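Isomerase/lactonizing enzyme (Agrobacterium tumefaciens, PDB 1RVK) is of unknown function but, as a magnesium-binding member of the enolase superfamily, probably abstracts a proton next to a carboxylate in an isomerisation or lactonisation reaction. Local coordinates at residues A[35-40]-A[47-52]; A[132-137]-A[327-332]; A[140-145]-A[175-180]. All coordinates share one frame; numbering follows the deposited sequence.

Contact 1: A[35-40]-A[47-52]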
ATOM      1  N   GLN A  35      -9.666  -4.561 -14.492  1.00 16.41           N
ATOM      2  CA  GLN A  35      -9.522  -3.538 -13.465  1.00 18.93           C
ATOM      3  C   GLN A  35     -10.847  -2.788 -13.384  1.00 17.33           C
ATOM      4  O   GLN A  35     -11.538  -2.644 -14.386  1.00 17.84           O
ATOM      5  CB  GLN A  35      -8.399  -2.565 -13.840  1.00 22.34           C
ATOM      6  CG  GLN A  35      -8.215  -1.412 -12.861  1.00 29.71           C
ATOM      7  CD  GLN A  35      -7.717  -1.864 -11.498  1.00 32.91           C
ATOM      8  OE1 GLN A  35      -7.670  -1.079 -10.553  1.00 35.78           O
ATOM      9  NE2 GLN A  35      -7.332  -3.131 -11.396  1.00 36.40           N
ATOM     10  N   ALA A  36     -11.208  -2.313 -12.200  1.00 16.50           N
ATOM     11  CA  ALA A  36     -12.463  -1.587 -12.063  1.00 14.09           C
ATOM     12  C   ALA A  36     -12.246  -0.149 -11.610  1.00 15.42           C
ATOM     13  O   ALA A  36     -11.334   0.143 -10.836  1.00 14.28           O
ATOM     14  CB  ALA A  36     -13.379  -2.309 -11.080  1.00 15.90           C
HETATM   15  N   MSE A  37     -13.081   0.750 -12.118  1.00 14.35           N
HETATM   16  CA  MSE A  37     -13.006   2.149 -11.731  1.00 14.78           C
HETATM   17  C   MSE A  37     -14.362   2.533 -11.163  1.00 14.72           C
HETATM   18  O   MSE A  37     -15.395   2.331 -11.810  1.00 13.48           O
HETATM   19  CB  MSE A  37     -12.671   3.055 -12.922  1.00 15.77           C
HETATM   20  CG  MSE A  37     -12.643   4.547 -12.554  1.00 15.35           C
HETATM   21 SE   MSE A  37     -12.149   5.776 -13.994  1.00 21.08          SE
HETATM   22  CE  MSE A  37     -13.739   5.588 -15.088  1.00 18.69           C
ATOM     23  N   LEU A  38     -14.350   3.054  -9.941  1.00 12.91           N
ATOM     24  CA  LEU A  38     -15.568   3.490  -9.275  1.00 14.36           C
ATOM     25  C   LEU A  38     -15.695   4.997  -9.478  1.00 14.00           C
ATOM     26  O   LEU A  38     -14.732   5.738  -9.265  1.00 14.20           O
ATOM     27  CB  LEU A  38     -15.491   3.173  -7.779  1.00 16.23           C
ATOM     28  CG  LEU A  38     -16.679   3.499  -6.857  1.00 19.21           C
ATOM     29  CD1 LEU A  38     -16.870   4.994  -6.739  1.00 23.89           C
ATOM     30  CD2 LEU A  38     -17.936   2.833  -7.381  1.00 19.98           C
ATOM     31  N   THR A  39     -16.874   5.444  -9.902  1.00 13.04           N
ATOM     32  CA  THR A  39     -17.121   6.870 -10.108  1.00 13.62           C
ATOM     33  C   THR A  39     -18.329   7.331  -9.294  1.00 14.89           C
ATOM     34  O   THR A  39     -19.377   6.686  -9.300  1.00 16.26           O
ATOM     35  CB  THR A  39     -17.398   7.202 -11.600  1.00 16.05           C
ATOM     36  OG1 THR A  39     -16.210   6.997 -12.378  1.00 16.35           O
ATOM     37  CG2 THR A  39     -17.844   8.651 -11.748  1.00 17.82           C
ATOM     38  N   VAL A  40     -18.165   8.441  -8.582  1.00 14.13           N
ATOM     39  CA  VAL A  40     -19.245   9.024  -7.793  1.00 14.50           C
ATOM     40  C   VAL A  40     -19.558  10.373  -8.442  1.00 15.68           C
ATOM     41  O   VAL A  40     -18.657  11.189  -8.648  1.00 15.71           O
ATOM     42  CB  VAL A  40     -18.819   9.248  -6.326  1.00 15.33           C
ATOM     43  CG1 VAL A  40     -19.967   9.877  -5.537  1.00 15.16           C
ATOM     44  CG2 VAL A  40     -18.410   7.920  -5.697  1.00 14.43           C
ATOM     45  N   GLU A  47     -17.451  14.815 -10.751  1.00 19.72           N
ATOM     46  CA  GLU A  47     -17.179  13.399 -10.525  1.00 19.08           C
ATOM     47  C   GLU A  47     -15.896  13.156  -9.745  1.00 18.42           C
ATOM     48  O   GLU A  47     -14.988  13.990  -9.743  1.00 15.93           O
ATOM     49  CB  GLU A  47     -17.086  12.654 -11.864  1.00 21.25           C
ATOM     50  CG  GLU A  47     -18.388  12.609 -12.647  1.00 22.44           C
ATOM     51  CD  GLU A  47     -18.229  11.992 -14.028  1.00 26.58           C
ATOM     52  OE1 GLU A  47     -19.253  11.811 -14.716  1.00 27.24           O
ATOM     53  OE2 GLU A  47     -17.086  11.693 -14.429  1.00 28.22           O
ATOM     54  N   GLY A  48     -15.853  11.999  -9.087  1.00 16.19           N
ATOM     55  CA  GLY A  48     -14.699  11.571  -8.319  1.00 15.62           C
ATOM     56  C   GLY A  48     -14.475  10.118  -8.705  1.00 15.35           C
ATOM     57  O   GLY A  48     -15.443   9.369  -8.858  1.00 15.67           O
ATOM     58  N   HIS A  49     -13.218   9.707  -8.852  1.00 14.35           N
ATOM     59  CA  HIS A  49     -12.910   8.341  -9.272  1.00 14.27           C
ATOM     60  C   HIS A  49     -11.862   7.645  -8.411  1.00 14.35           C
ATOM     61  O   HIS A  49     -11.042   8.295  -7.766  1.00 14.91           O
ATOM     62  CB  HIS A  49     -12.382   8.347 -10.710  1.00 14.70           C
ATOM     63  CG  HIS A  49     -13.091   9.301 -11.616  1.00 15.37           C
ATOM     64  ND1 HIS A  49     -14.297   9.006 -12.213  1.00 16.41           N
ATOM     65  CD2 HIS A  49     -12.772  10.557 -12.010  1.00 17.62           C
ATOM     66  CE1 HIS A  49     -14.691  10.040 -12.937  1.00 16.38           C
ATOM     67  NE2 HIS A  49     -13.783  10.993 -12.831  1.00 17.34           N
ATOM     68  N   SER A  50     -11.886   6.317  -8.434  1.00 14.89           N
ATOM     69  CA  SER A  50     -10.911   5.518  -7.702  1.00 14.86           C
ATOM     70  C   SER A  50     -10.875   4.110  -8.295  1.00 15.61           C
ATOM     71  O   SER A  50     -11.898   3.585  -8.730  1.00 15.79           O
ATOM     72  CB  SER A  50     -11.260   5.471  -6.212  1.00 16.81           C
ATOM     73  OG  SER A  50     -10.109   5.136  -5.454  1.00 21.31           O
ATOM     74  N   PHE A  51      -9.690   3.506  -8.309  1.00 14.51           N
ATOM     75  CA  PHE A  51      -9.497   2.179  -8.887  1.00 14.61           C
ATOM     76  C   PHE A  51      -9.362   1.050  -7.873  1.00 16.33           C
ATOM     77  O   PHE A  51      -8.857   1.252  -6.770  1.00 16.69           O
ATOM     78  CB  PHE A  51      -8.249   2.197  -9.771  1.00 13.56           C
ATOM     79  CG  PHE A  51      -8.347   3.144 -10.929  1.00 14.44           C
ATOM     80  CD1 PHE A  51      -8.969   2.755 -12.108  1.00 14.06           C
ATOM     81  CD2 PHE A  51      -7.856   4.444 -10.824  1.00 15.25           C
ATOM     82  CE1 PHE A  51      -9.105   3.646 -13.172  1.00 14.44           C
ATOM     83  CE2 PHE A  51      -7.987   5.343 -11.883  1.00 15.62           C
ATOM     84  CZ  PHE A  51      -8.613   4.942 -13.058  1.00 14.43           C
ATOM     85  N   THR A  52      -9.812  -0.141  -8.263  1.00 15.41           N
ATOM     86  CA  THR A  52      -9.713  -1.323  -7.411  1.00 16.27           C
ATOM     87  C   THR A  52     -10.037  -2.572  -8.223  1.00 15.85           C
ATOM     88  O   THR A  52     -10.378  -2.482  -9.402  1.00 17.43           O
ATOM     89  CB  THR A  52     -10.678  -1.250  -6.204  1.00 16.50           C
ATOM     90  OG1 THR A  52     -10.319  -2.256  -5.248  1.00 16.22           O
ATOM     91  CG2 THR A  52     -12.118  -1.468  -6.646  1.00 16.91           C
TER

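Contact 2: A[132-137]-A[327-332]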
ATOM      1  N   LEU A 132      10.774  11.280   0.400  1.00 13.51           N
ATOM      2  CA  LEU A 132      11.674  10.194   0.059  1.00 14.22           C
ATOM      3  C   LEU A 132      10.863   8.917  -0.107  1.00 13.73           C
ATOM      4  O   LEU A 132       9.892   8.688   0.614  1.00 13.69           O
ATOM      5  CB  LEU A 132      12.707   9.975   1.167  1.00 15.86           C
ATOM      6  CG  LEU A 132      13.787  11.036   1.376  1.00 19.21           C
ATOM      7  CD1 LEU A 132      14.593  10.687   2.616  1.00 19.56           C
ATOM      8  CD2 LEU A 132      14.694  11.107   0.154  1.00 20.54           C
ATOM      9  N   ALA A 133      11.269   8.090  -1.060  1.00 12.37           N
ATOM     10  CA  ALA A 133      10.594   6.825  -1.297  1.00 13.33           C
ATOM     11  C   ALA A 133      11.617   5.705  -1.220  1.00 14.06           C
ATOM     12  O   ALA A 133      12.791   5.910  -1.538  1.00 14.17           O
ATOM     13  CB  ALA A 133       9.939   6.832  -2.677  1.00 13.18           C
ATOM     14  N   TYR A 134      11.193   4.531  -0.762  1.00 12.98           N
ATOM     15  CA  TYR A 134      12.107   3.402  -0.735  1.00 12.60           C
ATOM     16  C   TYR A 134      11.662   2.471  -1.850  1.00 13.67           C
ATOM     17  O   TYR A 134      10.480   2.425  -2.190  1.00 12.59           O
ATOM     18  CB  TYR A 134      12.119   2.683   0.632  1.00 12.74           C
ATOM     19  CG  TYR A 134      10.831   2.028   1.118  1.00 12.62           C
ATOM     20  CD1 TYR A 134      10.408   0.791   0.625  1.00 11.44           C
ATOM     21  CD2 TYR A 134      10.082   2.615   2.135  1.00 12.22           C
ATOM     22  CE1 TYR A 134       9.270   0.151   1.146  1.00 12.56           C
ATOM     23  CE2 TYR A 134       8.956   1.993   2.658  1.00 12.65           C
ATOM     24  CZ  TYR A 134       8.554   0.765   2.168  1.00 13.03           C
ATOM     25  OH  TYR A 134       7.448   0.157   2.719  1.00 13.10           O
ATOM     26  N   GLY A 135      12.617   1.775  -2.454  1.00 12.07           N
ATOM     27  CA  GLY A 135      12.284   0.852  -3.521  1.00 12.64           C
ATOM     28  C   GLY A 135      11.847  -0.442  -2.871  1.00 13.11           C
ATOM     29  O   GLY A 135      12.654  -1.117  -2.239  1.00 13.36           O
ATOM     30  N   SER A 136      10.568  -0.778  -3.022  1.00 12.80           N
ATOM     31  CA  SER A 136      10.003  -1.984  -2.427  1.00 12.63           C
ATOM     32  C   SER A 136      10.077  -3.128  -3.437  1.00 12.54           C
ATOM     33  O   SER A 136       9.327  -3.155  -4.413  1.00 11.14           O
ATOM     34  CB  SER A 136       8.549  -1.711  -2.023  1.00 14.35           C
ATOM     35  OG  SER A 136       8.128  -2.561  -0.973  1.00 13.82           O
ATOM     36  N   ILE A 137      10.981  -4.069  -3.187  1.00 12.32           N
ATOM     37  CA  ILE A 137      11.202  -5.205  -4.080  1.00 11.50           C
ATOM     38  C   ILE A 137      10.180  -6.332  -3.950  1.00 12.21           C
ATOM     39  O   ILE A 137       9.829  -6.742  -2.841  1.00 12.98           O
ATOM     40  CB  ILE A 137      12.609  -5.798  -3.858  1.00 13.09           C
ATOM     41  CG1 ILE A 137      13.662  -4.698  -4.005  1.00 13.61           C
ATOM     42  CG2 ILE A 137      12.875  -6.908  -4.868  1.00 13.83           C
ATOM     43  CD1 ILE A 137      15.071  -5.144  -3.657  1.00 14.91           C
ATOM     44  N   TRP A 327       8.771   7.357   4.849  1.00 13.02           N
ATOM     45  CA  TRP A 327       8.727   7.121   3.408  1.00 12.88           C
ATOM     46  C   TRP A 327       7.385   6.939   2.730  1.00 14.68           C
ATOM     47  O   TRP A 327       6.340   6.796   3.360  1.00 13.84           O
ATOM     48  CB  TRP A 327       9.479   5.841   3.041  1.00 12.83           C
ATOM     49  CG  TRP A 327      10.707   5.497   3.797  1.00 11.41           C
ATOM     50  CD1 TRP A 327      10.785   4.814   4.980  1.00 11.31           C
ATOM     51  CD2 TRP A 327      12.046   5.681   3.347  1.00 11.38           C
ATOM     52  NE1 TRP A 327      12.100   4.548   5.285  1.00 12.20           N
ATOM     53  CE2 TRP A 327      12.896   5.071   4.298  1.00 13.20           C
ATOM     54  CE3 TRP A 327      12.616   6.297   2.225  1.00 10.82           C
ATOM     55  CZ2 TRP A 327      14.288   5.061   4.159  1.00 13.08           C
ATOM     56  CZ3 TRP A 327      13.998   6.286   2.087  1.00 14.14           C
ATOM     57  CH2 TRP A 327      14.818   5.671   3.049  1.00 13.73           C
ATOM     58  N   TYR A 328       7.477   6.903   1.404  1.00 14.61           N
ATOM     59  CA  TYR A 328       6.362   6.589   0.527  1.00 13.65           C
ATOM     60  C   TYR A 328       6.901   5.272  -0.025  1.00 13.70           C
ATOM     61  O   TYR A 328       8.088   5.179  -0.359  1.00 13.52           O
ATOM     62  CB  TYR A 328       6.213   7.596  -0.613  1.00 12.11           C
ATOM     63  CG  TYR A 328       5.419   7.054  -1.788  1.00 10.57           C
ATOM     64  CD1 TYR A 328       6.051   6.732  -2.991  1.00 10.07           C
ATOM     65  CD2 TYR A 328       4.037   6.874  -1.703  1.00 10.38           C
ATOM     66  CE1 TYR A 328       5.328   6.254  -4.082  1.00 11.21           C
ATOM     67  CE2 TYR A 328       3.299   6.392  -2.790  1.00 12.33           C
ATOM     68  CZ  TYR A 328       3.955   6.088  -3.978  1.00 12.48           C
ATOM     69  OH  TYR A 328       3.242   5.648  -5.070  1.00 12.10           O
ATOM     70  N   GLU A 329       6.056   4.251  -0.084  1.00 12.81           N
ATOM     71  CA  GLU A 329       6.478   2.945  -0.582  1.00 11.75           C
ATOM     72  C   GLU A 329       6.282   2.878  -2.088  1.00 12.79           C
ATOM     73  O   GLU A 329       5.152   2.849  -2.569  1.00 12.91           O
ATOM     74  CB  GLU A 329       5.670   1.839   0.106  1.00 11.17           C
ATOM     75  CG  GLU A 329       6.104   0.442  -0.282  1.00 11.90           C
ATOM     76  CD  GLU A 329       5.475  -0.634   0.577  1.00 13.90           C
ATOM     77  OE1 GLU A 329       5.844  -1.811   0.388  1.00 11.81           O
ATOM     78  OE2 GLU A 329       4.621  -0.309   1.437  1.00 13.72           O
ATOM     79  N   ARG A 330       7.390   2.852  -2.830  1.00 11.76           N
ATOM     80  CA  ARG A 330       7.328   2.812  -4.289  1.00 14.87           C
ATOM     81  C   ARG A 330       7.633   1.408  -4.803  1.00 16.78           C
ATOM     82  O   ARG A 330       8.755   0.917  -4.677  1.00 14.91           O
ATOM     83  CB  ARG A 330       8.321   3.823  -4.875  1.00 12.30           C
ATOM     84  CG  ARG A 330       7.986   4.312  -6.286  1.00 14.48           C
ATOM     85  CD  ARG A 330       8.761   5.596  -6.604  1.00 14.20           C
ATOM     86  NE  ARG A 330       8.313   6.233  -7.842  1.00 14.16           N
ATOM     87  CZ  ARG A 330       8.860   6.036  -9.038  1.00 17.42           C
ATOM     88  NH1 ARG A 330       9.895   5.217  -9.178  1.00 14.61           N
ATOM     89  NH2 ARG A 330       8.362   6.655 -10.102  1.00 14.99           N
ATOM     90  N   GLY A 331       6.620   0.769  -5.378  1.00 19.02           N
ATOM     91  CA  GLY A 331       6.783  -0.577  -5.895  1.00 21.50           C
ATOM     92  C   GLY A 331       5.432  -1.240  -6.078  1.00 22.79           C
ATOM     93  O   GLY A 331       4.412  -0.546  -6.115  1.00 22.00           O
ATOM     94  N   LEU A 332       5.396  -2.568  -6.156  1.00 19.48           N
ATOM     95  CA  LEU A 332       6.583  -3.415  -6.057  1.00 18.26           C
ATOM     96  C   LEU A 332       7.465  -3.396  -7.304  1.00 16.77           C
ATOM     97  O   LEU A 332       6.973  -3.265  -8.428  1.00 15.43           O
ATOM     98  CB  LEU A 332       6.159  -4.851  -5.734  1.00 18.12           C
ATOM     99  CG  LEU A 332       5.380  -4.973  -4.420  1.00 19.21           C
ATOM    100  CD1 LEU A 332       4.944  -6.409  -4.199  1.00 21.10           C
ATOM    101  CD2 LEU A 332       6.254  -4.496  -3.273  1.00 20.88           C
TER

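Contact 3: A[140-145]-A[175-180]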
ATOM      1  N   GLY A 140      10.359 -12.935  -3.586  1.00 13.30           N
ATOM      2  CA  GLY A 140      11.294 -13.736  -4.355  1.00 13.65           C
ATOM      3  C   GLY A 140      10.625 -14.708  -5.311  1.00 13.76           C
ATOM      4  O   GLY A 140       9.451 -15.052  -5.156  1.00 13.17           O
ATOM      5  N   ASP A 141      11.377 -15.158  -6.307  1.00 12.87           N
ATOM      6  CA  ASP A 141      10.853 -16.100  -7.285  1.00 13.68           C
ATOM      7  C   ASP A 141      11.895 -17.158  -7.631  1.00 15.92           C
ATOM      8  O   ASP A 141      12.869 -17.348  -6.902  1.00 15.94           O
ATOM      9  CB  ASP A 141      10.409 -15.363  -8.557  1.00 13.81           C
ATOM     10  CG  ASP A 141      11.473 -14.422  -9.100  1.00 14.47           C
ATOM     11  OD1 ASP A 141      12.632 -14.855  -9.268  1.00 15.30           O
ATOM     12  OD2 ASP A 141      11.148 -13.245  -9.371  1.00 14.10           O
ATOM     13  N   GLU A 142      11.671 -17.857  -8.737  1.00 16.12           N
ATOM     14  CA  GLU A 142      12.594 -18.888  -9.186  1.00 18.20           C
ATOM     15  C   GLU A 142      12.983 -18.605 -10.634  1.00 19.51           C
ATOM     16  O   GLU A 142      13.317 -19.514 -11.397  1.00 19.92           O
ATOM     17  CB  GLU A 142      11.943 -20.266  -9.041  1.00 20.63           C
ATOM     18  CG  GLU A 142      11.699 -20.651  -7.584  1.00 22.58           C
ATOM     19  CD  GLU A 142      10.995 -21.983  -7.427  1.00 25.93           C
ATOM     20  OE1 GLU A 142       9.767 -22.045  -7.657  1.00 27.84           O
ATOM     21  OE2 GLU A 142      11.672 -22.970  -7.074  1.00 26.54           O
ATOM     22  N   LEU A 143      12.940 -17.322 -10.988  1.00 18.08           N
ATOM     23  CA  LEU A 143      13.286 -16.853 -12.328  1.00 19.01           C
ATOM     24  C   LEU A 143      14.772 -16.532 -12.408  1.00 18.21           C
ATOM     25  O   LEU A 143      15.272 -15.674 -11.683  1.00 17.08           O
ATOM     26  CB  LEU A 143      12.485 -15.593 -12.670  1.00 18.07           C
ATOM     27  CG  LEU A 143      11.005 -15.716 -13.048  1.00 22.48           C
ATOM     28  CD1 LEU A 143      10.327 -16.774 -12.216  1.00 26.40           C
ATOM     29  CD2 LEU A 143      10.326 -14.369 -12.858  1.00 21.67           C
ATOM     30  N   GLU A 144      15.477 -17.221 -13.296  1.00 17.89           N
ATOM     31  CA  GLU A 144      16.906 -16.998 -13.462  1.00 19.91           C
ATOM     32  C   GLU A 144      17.172 -15.526 -13.765  1.00 18.35           C
ATOM     33  O   GLU A 144      16.593 -14.960 -14.693  1.00 18.13           O
ATOM     34  CB  GLU A 144      17.430 -17.878 -14.596  1.00 25.19           C
ATOM     35  CG  GLU A 144      18.939 -18.020 -14.634  1.00 34.56           C
ATOM     36  CD  GLU A 144      19.389 -19.042 -15.658  1.00 40.21           C
ATOM     37  OE1 GLU A 144      18.908 -20.194 -15.599  1.00 44.48           O
ATOM     38  OE2 GLU A 144      20.225 -18.700 -16.519  1.00 44.45           O
ATOM     39  N   GLY A 145      18.038 -14.904 -12.968  1.00 17.47           N
ATOM     40  CA  GLY A 145      18.358 -13.502 -13.172  1.00 17.41           C
ATOM     41  C   GLY A 145      17.337 -12.542 -12.582  1.00 16.40           C
ATOM     42  O   GLY A 145      17.533 -11.327 -12.606  1.00 17.42           O
ATOM     43  N   PRO A 175       5.998 -19.315  -0.111  1.00 15.81           N
ATOM     44  CA  PRO A 175       5.327 -20.302  -0.962  1.00 18.11           C
ATOM     45  C   PRO A 175       4.296 -19.558  -1.818  1.00 20.23           C
ATOM     46  O   PRO A 175       3.837 -18.480  -1.443  1.00 17.92           O
ATOM     47  CB  PRO A 175       4.695 -21.263   0.047  1.00 20.72           C
ATOM     48  CG  PRO A 175       4.533 -20.425   1.286  1.00 22.14           C
ATOM     49  CD  PRO A 175       5.800 -19.613   1.316  1.00 17.99           C
ATOM     50  N   PRO A 176       3.897 -20.131  -2.963  1.00 21.40           N
ATOM     51  CA  PRO A 176       4.284 -21.422  -3.535  1.00 23.25           C
ATOM     52  C   PRO A 176       5.711 -21.636  -4.055  1.00 24.01           C
ATOM     53  O   PRO A 176       5.947 -22.591  -4.795  1.00 24.50           O
ATOM     54  CB  PRO A 176       3.233 -21.635  -4.622  1.00 23.34           C
ATOM     55  CG  PRO A 176       2.979 -20.252  -5.099  1.00 23.40           C
ATOM     56  CD  PRO A 176       2.884 -19.473  -3.809  1.00 23.00           C
ATOM     57  N   VAL A 177       6.659 -20.771  -3.701  1.00 23.45           N
ATOM     58  CA  VAL A 177       8.034 -21.011  -4.143  1.00 23.68           C
ATOM     59  C   VAL A 177       8.389 -22.363  -3.530  1.00 24.32           C
ATOM     60  O   VAL A 177       8.329 -22.538  -2.315  1.00 24.03           O
ATOM     61  CB  VAL A 177       9.025 -19.932  -3.637  1.00 22.65           C
ATOM     62  CG1 VAL A 177      10.465 -20.444  -3.751  1.00 23.71           C
ATOM     63  CG2 VAL A 177       8.878 -18.663  -4.468  1.00 22.08           C
ATOM     64  N   SER A 178       8.731 -23.313  -4.392  1.00 25.73           N
ATOM     65  CA  SER A 178       9.064 -24.682  -4.005  1.00 27.11           C
ATOM     66  C   SER A 178       9.646 -24.936  -2.616  1.00 25.87           C
ATOM     67  O   SER A 178       9.049 -25.638  -1.801  1.00 24.30           O
ATOM     68  CB  SER A 178      10.012 -25.287  -5.047  1.00 29.54           C
ATOM     69  OG  SER A 178       9.425 -25.266  -6.336  1.00 36.18           O
ATOM     70  N   TRP A 179      10.816 -24.368  -2.357  1.00 23.75           N
ATOM     71  CA  TRP A 179      11.518 -24.573  -1.094  1.00 22.78           C
ATOM     72  C   TRP A 179      11.209 -23.588   0.038  1.00 20.95           C
ATOM     73  O   TRP A 179      11.657 -23.785   1.168  1.00 21.22           O
ATOM     74  CB  TRP A 179      13.022 -24.547  -1.364  1.00 21.83           C
ATOM     75  CG  TRP A 179      13.445 -23.303  -2.093  1.00 22.63           C
ATOM     76  CD1 TRP A 179      13.574 -23.143  -3.444  1.00 22.19           C
ATOM     77  CD2 TRP A 179      13.734 -22.028  -1.510  1.00 21.63           C
ATOM     78  NE1 TRP A 179      13.926 -21.846  -3.737  1.00 23.31           N
ATOM     79  CE2 TRP A 179      14.032 -21.141  -2.568  1.00 22.07           C
ATOM     80  CE3 TRP A 179      13.769 -21.548  -0.194  1.00 20.93           C
ATOM     81  CZ2 TRP A 179      14.362 -19.799  -2.350  1.00 21.73           C
ATOM     82  CZ3 TRP A 179      14.099 -20.212   0.022  1.00 21.36           C
ATOM     83  CH2 TRP A 179      14.391 -19.356  -1.053  1.00 20.48           C
ATOM     84  N   ALA A 180      10.444 -22.544  -0.257  1.00 19.63           N
ATOM     85  CA  ALA A 180      10.126 -21.522   0.742  1.00 18.80           C
ATOM     86  C   ALA A 180       9.151 -21.958   1.839  1.00 17.20           C
ATOM     87  O   ALA A 180       8.311 -22.833   1.629  1.00 16.11           O
ATOM     88  CB  ALA A 180       9.591 -20.274   0.038  1.00 17.06           C
TER
HETATM   89  O   HOH W   1      14.653 -19.445  -6.040  1.00 16.47           O

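Contact 1: A[35-40]-A[47-52]
The His49 ring meets Thr39 at its edge: Thr39 OG1 lies in the ring plane and shares a 2.8 Å hydrogen bond with His49 ND1. Glu47 OE2 is at the edge too, and the Glu47 carbonyl carbon lies over one face. Thr39 is turned with OG1 beside its own backbone N (chi1 -68°), which brings the hydroxyl to ND1 and lays CG2 against the ND1 and CE1 side of the ring, the Glu47 chain being a little further off. Along the Phe51 ring runs Met37, a selenomethionine: its CB is 3.6 Å from Phe51 CE1, and its SE, in Met-aromatic contact, is 4.5 Å from the ring centroid and approaches obliquely. A long, flexible methionine chain, here with selenium in place of sulfur, suits this place because it fits between two rings, with SE 4.8 Å from the His49 centroid. Between the strands, six backbone hydrogen bonds join three residue pairs, the straightest being Leu38 N to Ser50 O at 2.8 Å. Glu47 turns OE1 to Arg41 in a salt bridge. On the other face Leu38, Ser50 and Thr52 touch helix 98-116, while Ala36 and Thr52 touch Val57. The chemistry implies a sheet covered on both faces: helix 373-378 meets Met37 and Phe51, and the Thr39-His49 bond satisfies polar atoms within that buried layer.

Contact 2: A[132-137]-A[327-332]
Tyr134 and Trp327 form the apolar centre, a T-shaped pair with planes at 88°: Tyr134 CD2 comes down over the indole face, 3.4 Å from Trp327 CG, and Tyr134 CB sits over the six-membered ring. The phenol is placed there by a chi1 of 63°, which sets it between backbone N and carbonyl carbon. Leu132 CB adds to the indole at 3.8 Å from Trp327 CE3. A flat phenol suits this place, offering an edge to the indole and a face to Glu329 CA, 4.2 Å from its centroid. Parallel strands pair alongside, with Ser136 N to Arg330 O at 3.0 Å almost straight (177°). Outward lies the carboxylate of Glu329, carried on an extended chain: Ser136 OG donates to Glu329 OE1 at 2.8 Å, meeting the anti lone pair of that oxygen. Lys169 NZ forms a salt bridge with OE1 and a hydrogen bond with Tyr134 OH, while Arg280 and the Gly310 backbone N hold OE2. These strands are the first and last of the (beta/alpha)7-beta barrel, so their pairing closes it. The chemistry implies a carboxylate fixed in rotation by partners on both oxygens, with its side chain about 5 Å from the magnesium ion that Asp206, Glu232 and Glu258 bind.

Contact 3: A[140-145]-A[175-180]
Glu142 and Val177 slide past each other in opposite directions, the extended glutamate chain running past the CG1 methyl of Val177. Val177 CG1 lies 4.0 Å from Glu142 CD, while the other branch, CG2, reaches back to Gly140 O at 3.7 Å. A branched residue suits this spot because one methyl can serve each of two partners, and a third surface is used as well: CG1 also rests over the Trp179 ring face, 3.7 Å above its plane. Beyond the valine, the Glu142 carboxylate comes up to Ser178, whose OG lies 3.3 Å from Glu142 OE2; the bonding between hydroxyl and carboxylate is weak. Ser178 and Trp179 are the middle residues of a beta turn closed by Ala180 N on Val177 O at 3.0 Å, which brings the indole near the Glu142 carboxylate, OE2 lying obliquely to the ring. Its chi1 of 54° sets the ring between backbone N and carbonyl carbon, and NE1 meets a water at the ring edge. That water donates to Asp141 O at 2.9 Å, its link to Trp179 NE1 being weak, so it bridges the two loops.

The Asp141 side chain starts off away from 175-180. Its OD1 takes the Leu143 N at 3.0 Å, from above the carboxylate plane, making an Asx turn that shapes the loop, and it also accepts from Leu147 N; OD2 bonds His334. Gly140 O is held by His26, from strand 25-28. Both segments belong to beta-alpha loops at the C-terminal ends of the first two strands of a (beta/alpha)7-beta barrel, the side on which this family holds its active site.

Overall arrangement
Contact 1 lies in the N-terminal domain, contacts 2 and 3 in the barrel and its loops. The centre of contact 1 is 24 Å from that of contact 2 and 34 Å from that of contact 3. Contact 2 closes the barrel beside the magnesium site, and contact 3 is nested between its segments in the chain: 140-145 follows the first barrel strand, 175-180 the second. Their centres are 22 Å apart. Gly140 of contact 3 is about 14 Å from the magnesium ion, against about 5 Å for the Glu329 side chain of contact 2, so contact 3 belongs to the surrounding loops rather than to the metal site. His26, from the N-terminal part of the chain, reaches contact 3, consistent with a domain that caps the barrel mouth.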